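Local coordinates for protein beta-N-acetylhexosaminidase (Streptomyces plicatus, PDB 1JAK) that hydrolyses terminal beta-linked N-acetylhexosamine residues from glycoconjugates, as a family 20 glycoside hydrolase using substrate-assisted catalysis, at residues A[24-29]-A[485-490]; A[30-35]-A[152-157]. All coordinates share one frame; numbering follows the deposited sequence.

Contact 1 (A[24-29]-A[485-490]); sequences LDRVIP and YKVRLA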
loop_
_atom_site.group_PDB
_atom_site.type_symbol
_atom_site.label_atom_id
_atom_site.label_comp_id
_atom_site.label_asym_id
_atom_site.label_seq_id
_atom_site.Cartn_x
_atom_site.Cartn_y
_atom_site.Cartn_z
ATOM N N LEU A 24 17.132 19.400 4.266
ATOM C CA LEU A 24 16.967 18.654 3.024
ATOM C C LEU A 24 16.847 17.143 3.218
ATOM O O LEU A 24 16.240 16.457 2.399
ATOM C CB LEU A 24 18.135 18.960 2.079
ATOM C CG LEU A 24 18.079 18.398 0.655
ATOM C CD1 LEU A 24 16.897 19.001 -0.092
ATOM C CD2 LEU A 24 19.384 18.713 -0.074
ATOM N N ASP A 25 17.415 16.627 4.305
ATOM C CA ASP A 25 17.376 15.189 4.568
ATOM C C ASP A 25 16.187 14.760 5.418
ATOM O O ASP A 25 15.971 13.564 5.627
ATOM C CB ASP A 25 18.652 14.757 5.291
ATOM C CG ASP A 25 18.668 15.201 6.745
ATOM O OD1 ASP A 25 18.591 16.419 6.999
ATOM O OD2 ASP A 25 18.749 14.330 7.637
ATOM N N ARG A 26 15.420 15.722 5.913
ATOM C CA ARG A 26 14.293 15.399 6.778
ATOM C C ARG A 26 13.042 14.972 6.024
ATOM O O ARG A 26 12.026 15.669 6.031
ATOM C CB ARG A 26 13.989 16.588 7.694
ATOM C CG ARG A 26 13.057 16.264 8.854
ATOM C CD ARG A 26 13.291 17.224 10.012
ATOM N NE ARG A 26 14.647 17.093 10.543
ATOM C CZ ARG A 26 15.156 17.859 11.503
ATOM N NH1 ARG A 26 14.424 18.823 12.047
ATOM N NH2 ARG A 26 16.398 17.662 11.920
ATOM N N VAL A 27 13.124 13.812 5.377
ATOM C CA VAL A 27 11.994 13.278 4.623
ATOM C C VAL A 27 11.910 11.765 4.810
ATOM O O VAL A 27 12.898 11.113 5.152
ATOM C CB VAL A 27 12.123 13.581 3.112
ATOM C CG1 VAL A 27 12.435 15.054 2.888
ATOM C CG2 VAL A 27 13.190 12.719 2.502
ATOM N N ILE A 28 10.722 11.215 4.585
ATOM C CA ILE A 28 10.501 9.779 4.711
ATOM C C ILE A 28 9.823 9.314 3.430
ATOM O O ILE A 28 8.821 9.894 3.017
ATOM C CB ILE A 28 9.570 9.441 5.899
ATOM C CG1 ILE A 28 10.193 9.914 7.215
ATOM C CG2 ILE A 28 9.320 7.934 5.951
ATOM C CD1 ILE A 28 9.260 9.792 8.415
ATOM N N PRO A 29 10.359 8.270 2.778
ATOM C CA PRO A 29 11.553 7.486 3.133
ATOM C C PRO A 29 12.847 8.295 3.052
ATOM O O PRO A 29 12.937 9.274 2.313
ATOM C CB PRO A 29 11.555 6.363 2.094
ATOM C CG PRO A 29 10.111 6.210 1.736
ATOM C CD PRO A 29 9.644 7.641 1.654
ATOM N N TYR A 485 15.720 8.127 12.654
ATOM C CA TYR A 485 14.449 8.024 11.943
ATOM C C TYR A 485 13.326 8.661 12.759
ATOM O O TYR A 485 12.475 9.367 12.212
ATOM C CB TYR A 485 14.083 6.558 11.673
ATOM C CG TYR A 485 12.680 6.397 11.115
ATOM C CD1 TYR A 485 12.381 6.784 9.807
ATOM C CD2 TYR A 485 11.639 5.926 11.916
ATOM C CE1 TYR A 485 11.078 6.711 9.311
ATOM C CE2 TYR A 485 10.326 5.849 11.429
ATOM C CZ TYR A 485 10.058 6.247 10.128
ATOM O OH TYR A 485 8.771 6.203 9.644
ATOM N N LYS A 486 13.318 8.414 14.066
ATOM C CA LYS A 486 12.263 8.955 14.913
ATOM C C LYS A 486 12.193 10.474 14.864
ATOM O O LYS A 486 11.134 11.055 15.107
ATOM C CB LYS A 486 12.421 8.477 16.363
ATOM C CG LYS A 486 13.596 9.055 17.122
ATOM C CD LYS A 486 13.661 8.446 18.519
ATOM C CE LYS A 486 14.807 9.025 19.332
ATOM N NZ LYS A 486 14.871 8.415 20.689
ATOM N N VAL A 487 13.313 11.119 14.546
ATOM C CA VAL A 487 13.329 12.576 14.450
ATOM C C VAL A 487 12.625 12.994 13.163
ATOM O O VAL A 487 11.895 13.985 13.138
ATOM C CB VAL A 487 14.767 13.134 14.445
ATOM C CG1 VAL A 487 14.738 14.638 14.208
ATOM C CG2 VAL A 487 15.443 12.826 15.772
ATOM N N ARG A 488 12.852 12.235 12.095
ATOM C CA ARG A 488 12.215 12.526 10.817
ATOM C C ARG A 488 10.722 12.217 10.912
ATOM O O ARG A 488 9.900 12.887 10.284
ATOM C CB ARG A 488 12.871 11.709 9.697
ATOM C CG ARG A 488 14.284 12.192 9.361
ATOM C CD ARG A 488 14.883 11.491 8.143
ATOM N NE ARG A 488 15.381 10.149 8.441
ATOM C CZ ARG A 488 14.841 9.026 7.976
ATOM N NH1 ARG A 488 13.774 9.075 7.187
ATOM N NH2 ARG A 488 15.377 7.852 8.287
ATOM N N LEU A 489 10.371 11.208 11.706
ATOM C CA LEU A 489 8.964 10.856 11.879
ATOM C C LEU A 489 8.290 11.911 12.752
ATOM O O LEU A 489 7.164 12.328 12.483
ATOM C CB LEU A 489 8.825 9.474 12.534
ATOM C CG LEU A 489 7.394 8.939 12.681
ATOM C CD1 LEU A 489 6.753 8.785 11.304
ATOM C CD2 LEU A 489 7.420 7.592 13.401
ATOM N N ALA A 490 8.986 12.348 13.797
ATOM C CA ALA A 490 8.446 13.361 14.698
ATOM C C ALA A 490 8.090 14.628 13.928
ATOM O O ALA A 490 7.113 15.308 14.246
ATOM C CB ALA A 490 9.466 13.692 15.783
#
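Arg488, on helix 482-490 near the C terminus, reaches across to the backbone of 24-29, the irregular segment that leads into the first strand of the N-terminal mixed-sheet domain; the contact thus joins the two ends of the chain beside the alpha/beta barrel. Followed outward, its CB lies 4.1 Å from Ile28 CG1, and CG packs at the same distance against Arg26 CA. CD then passes 3.4 Å from Asp25 O. A bend at chi3 (-78°) turns the guanidinium along the loop, where NH1 donates to Val27 O at 3.0 Å. That bond is bent, with an N-H...O angle of 139°, and NH1 is tilted from the plane of the Val27 carbonyl. The same NH1 forms a salt bridge with Glu471 of helix 465-474, so one nitrogen links the loop carbonyl to a second helix; Glu471 probably balances the charge of the buried guanidinium. Arg26 is the centre of an inverse gamma turn, with a weak bond from Val27 N to Asp25 O; both Asp25 O and Val27 O lie close to the Arg488 chain. The Arg26 side chain runs beside the helix, where Val487 CG1 lies over one face of its guanidinium, toward the rim. The apolar half of the contact belongs to Ile28. With chi2 extended, its CD1 reaches the helix backbone, 3.6 Å from Leu489 CA, and also touches Leu489 CD1. The Tyr485 side chain crosses that of Ile28 at about a right angle, and its ring is stacked with Tyr424 beyond the contact. Ile28 CG2 approaches the Tyr485 ring at its edge, in the ring plane, while Ile28 CD1 meets Tyr485 CE1 at 3.7 Å.

Contact 2 (A[30-35]-A[152-157]); sequences APASVD and EDTPRY. With SO4 (sulfate ion), chain B.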
loop_
_atom_site.group_PDB
_atom_site.type_symbol
_atom_site.label_atom_id
_atom_site.label_comp_id
_atom_site.label_asym_id
_atom_site.label_seq_id
_atom_site.Cartn_x
_atom_site.Cartn_y
_atom_site.Cartn_z
ATOM N N ALA A 30 13.855 7.877 3.808
ATOM C CA ALA A 30 15.147 8.550 3.766
ATOM C C ALA A 30 15.657 8.419 2.328
ATOM O O ALA A 30 15.648 7.329 1.760
ATOM C CB ALA A 30 16.116 7.872 4.729
ATOM N N PRO A 31 16.089 9.530 1.709
ATOM C CA PRO A 31 16.587 9.424 0.333
ATOM C C PRO A 31 17.944 8.722 0.294
ATOM O O PRO A 31 18.703 8.770 1.265
ATOM C CB PRO A 31 16.683 10.884 -0.120
ATOM C CG PRO A 31 15.678 11.586 0.739
ATOM C CD PRO A 31 15.897 10.939 2.086
ATOM N N ALA A 32 18.246 8.082 -0.830
ATOM C CA ALA A 32 19.504 7.360 -0.995
ATOM C C ALA A 32 20.714 8.278 -0.844
ATOM O O ALA A 32 21.746 7.878 -0.300
ATOM C CB ALA A 32 19.532 6.676 -2.355
ATOM N N SER A 33 20.585 9.510 -1.326
ATOM C CA SER A 33 21.673 10.477 -1.242
ATOM C C SER A 33 21.146 11.893 -1.052
ATOM O O SER A 33 20.288 12.346 -1.803
ATOM C CB SER A 33 22.520 10.426 -2.513
ATOM O OG SER A 33 23.516 11.434 -2.493
ATOM N N VAL A 34 21.665 12.584 -0.042
ATOM C CA VAL A 34 21.258 13.955 0.242
ATOM C C VAL A 34 22.507 14.819 0.369
ATOM O O VAL A 34 23.377 14.551 1.198
ATOM C CB VAL A 34 20.456 14.053 1.559
ATOM C CG1 VAL A 34 19.980 15.485 1.770
ATOM C CG2 VAL A 34 19.267 13.101 1.519
ATOM N N ASP A 35 22.588 15.855 -0.460
ATOM C CA ASP A 35 23.735 16.757 -0.449
ATOM C C ASP A 35 23.269 18.203 -0.314
ATOM O O ASP A 35 23.105 18.913 -1.308
ATOM C CB ASP A 35 24.543 16.566 -1.735
ATOM C CG ASP A 35 25.778 17.440 -1.787
ATOM O OD1 ASP A 35 26.270 17.853 -0.715
ATOM O OD2 ASP A 35 26.268 17.701 -2.907
ATOM N N GLU A 152 19.527 12.638 -4.702
ATOM C CA GLU A 152 19.535 11.627 -5.757
ATOM C C GLU A 152 18.915 10.444 -5.036
ATOM O O GLU A 152 19.433 9.991 -4.017
ATOM C CB GLU A 152 20.958 11.335 -6.227
ATOM C CG GLU A 152 21.617 12.554 -6.856
ATOM C CD GLU A 152 22.821 12.207 -7.704
ATOM O OE1 GLU A 152 22.635 11.650 -8.808
ATOM O OE2 GLU A 152 23.954 12.487 -7.264
ATOM N N ASP A 153 17.809 9.946 -5.574
ATOM C CA ASP A 153 17.050 8.902 -4.898
ATOM C C ASP A 153 16.548 7.759 -5.788
ATOM O O ASP A 153 15.972 7.993 -6.845
ATOM C CB ASP A 153 15.864 9.616 -4.239
ATOM C CG ASP A 153 15.319 8.901 -3.026
ATOM O OD1 ASP A 153 15.930 7.921 -2.556
ATOM O OD2 ASP A 153 14.260 9.353 -2.538
ATOM N N THR A 154 16.768 6.522 -5.343
ATOM C CA THR A 154 16.304 5.334 -6.057
ATOM C C THR A 154 15.833 4.338 -4.995
ATOM O O THR A 154 16.317 4.364 -3.866
ATOM C CB THR A 154 17.425 4.677 -6.889
ATOM O OG1 THR A 154 18.552 4.416 -6.043
ATOM C CG2 THR A 154 17.840 5.588 -8.048
ATOM N N PRO A 155 14.886 3.451 -5.342
ATOM C CA PRO A 155 14.358 2.457 -4.396
ATOM C C PRO A 155 15.177 1.180 -4.208
ATOM O O PRO A 155 15.795 0.674 -5.142
ATOM C CB PRO A 155 12.980 2.157 -4.965
ATOM C CG PRO A 155 13.246 2.193 -6.437
ATOM C CD PRO A 155 14.100 3.445 -6.590
ATOM N N ARG A 156 15.149 0.657 -2.987
ATOM C CA ARG A 156 15.856 -0.571 -2.642
ATOM C C ARG A 156 15.093 -1.791 -3.157
ATOM O O ARG A 156 15.685 -2.712 -3.728
ATOM C CB ARG A 156 16.010 -0.667 -1.122
ATOM C CG ARG A 156 16.709 -1.930 -0.638
ATOM C CD ARG A 156 16.754 -1.979 0.878
ATOM N NE ARG A 156 17.530 -3.122 1.355
ATOM C CZ ARG A 156 17.668 -3.455 2.634
ATOM N NH1 ARG A 156 17.080 -2.739 3.583
ATOM N NH2 ARG A 156 18.416 -4.501 2.966
ATOM N N TYR A 157 13.775 -1.784 -2.951
ATOM C CA TYR A 157 12.899 -2.877 -3.374
ATOM C C TYR A 157 11.828 -2.397 -4.345
ATOM O O TYR A 157 11.374 -1.257 -4.256
ATOM C CB TYR A 157 12.206 -3.498 -2.157
ATOM C CG TYR A 157 13.138 -4.217 -1.216
ATOM C CD1 TYR A 157 13.730 -5.425 -1.581
ATOM C CD2 TYR A 157 13.429 -3.692 0.044
ATOM C CE1 TYR A 157 14.587 -6.095 -0.715
ATOM C CE2 TYR A 157 14.288 -4.355 0.919
ATOM C CZ TYR A 157 14.861 -5.556 0.531
ATOM O OH TYR A 157 15.706 -6.219 1.390
HETATM S S SO4 B . 19.597 -5.790 -0.560
HETATM O O1 SO4 B . 19.158 -7.168 -0.856
HETATM O O2 SO4 B . 20.085 -5.715 0.832
HETATM O O3 SO4 B . 20.686 -5.416 -1.484
HETATM O O4 SO4 B . 18.464 -4.860 -0.741
#
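Asp153 and Ala32 form the tight end of this contact: Ala32 N donates to Asp153 OD1 at 2.9 Å in a nearly straight bond (160°), arriving from above the carboxylate plane. Asp153 CG is anti to the backbone N (chi1 -154°), which brings the buried carboxylate over Pro31, whose CA lies 3.3 Å from Asp153 OD1. Trp474 NE1 also donates to OD1, and Tyr100 OH makes a weak bond with OD2. With an alanine here, Ala32 N and Trp474 NE1 are likely to lose the acceptor they share, and a gap to open beside Pro31. Next to it, Ser33 and Glu152 are an antiparallel hydrogen-bonded pair, with Glu152 N to Ser33 O at 3.0 Å and a weak return bond from Ser33 N. Their side chains lie on the same face of the sheet, both partly exposed, and meet loosely, CB to CB at 4.1 Å, while Glu152 OE1 is held by Tyr95 OH. Farther along, Arg156 grips a sulfate, probably from the crystallisation liquor, through NE to O4 and NH2 to O2; its NH2 also pairs with Asp427. The Ser33-Glu152 bridge is where strand 33-36 pairs antiparallel with strand 145-153 in the mixed sheet of this family 20 enzyme's N-terminal domain.

From the N terminus the chain passes through 24-29 and runs straight on into 30-35, so the two contacts use consecutive stretches. Contact 2 closes the shorter loop: after the helices and strands of the N-terminal domain, 152-157 comes back beside 30-35 and leads into the first barrel strand, 159-165. Contact 1 closes only after the whole catalytic barrel, when helix 482-490 returns to 24-29; contact 2 is therefore nested inside it. They touch where Leu24 packs on Val34 and Arg488 on Ala30. Helix 465-474 bridges them, its Glu471 bonding both Arg488 and Ala30 N, so the mixed sheet, barrel and C-terminal helices meet here.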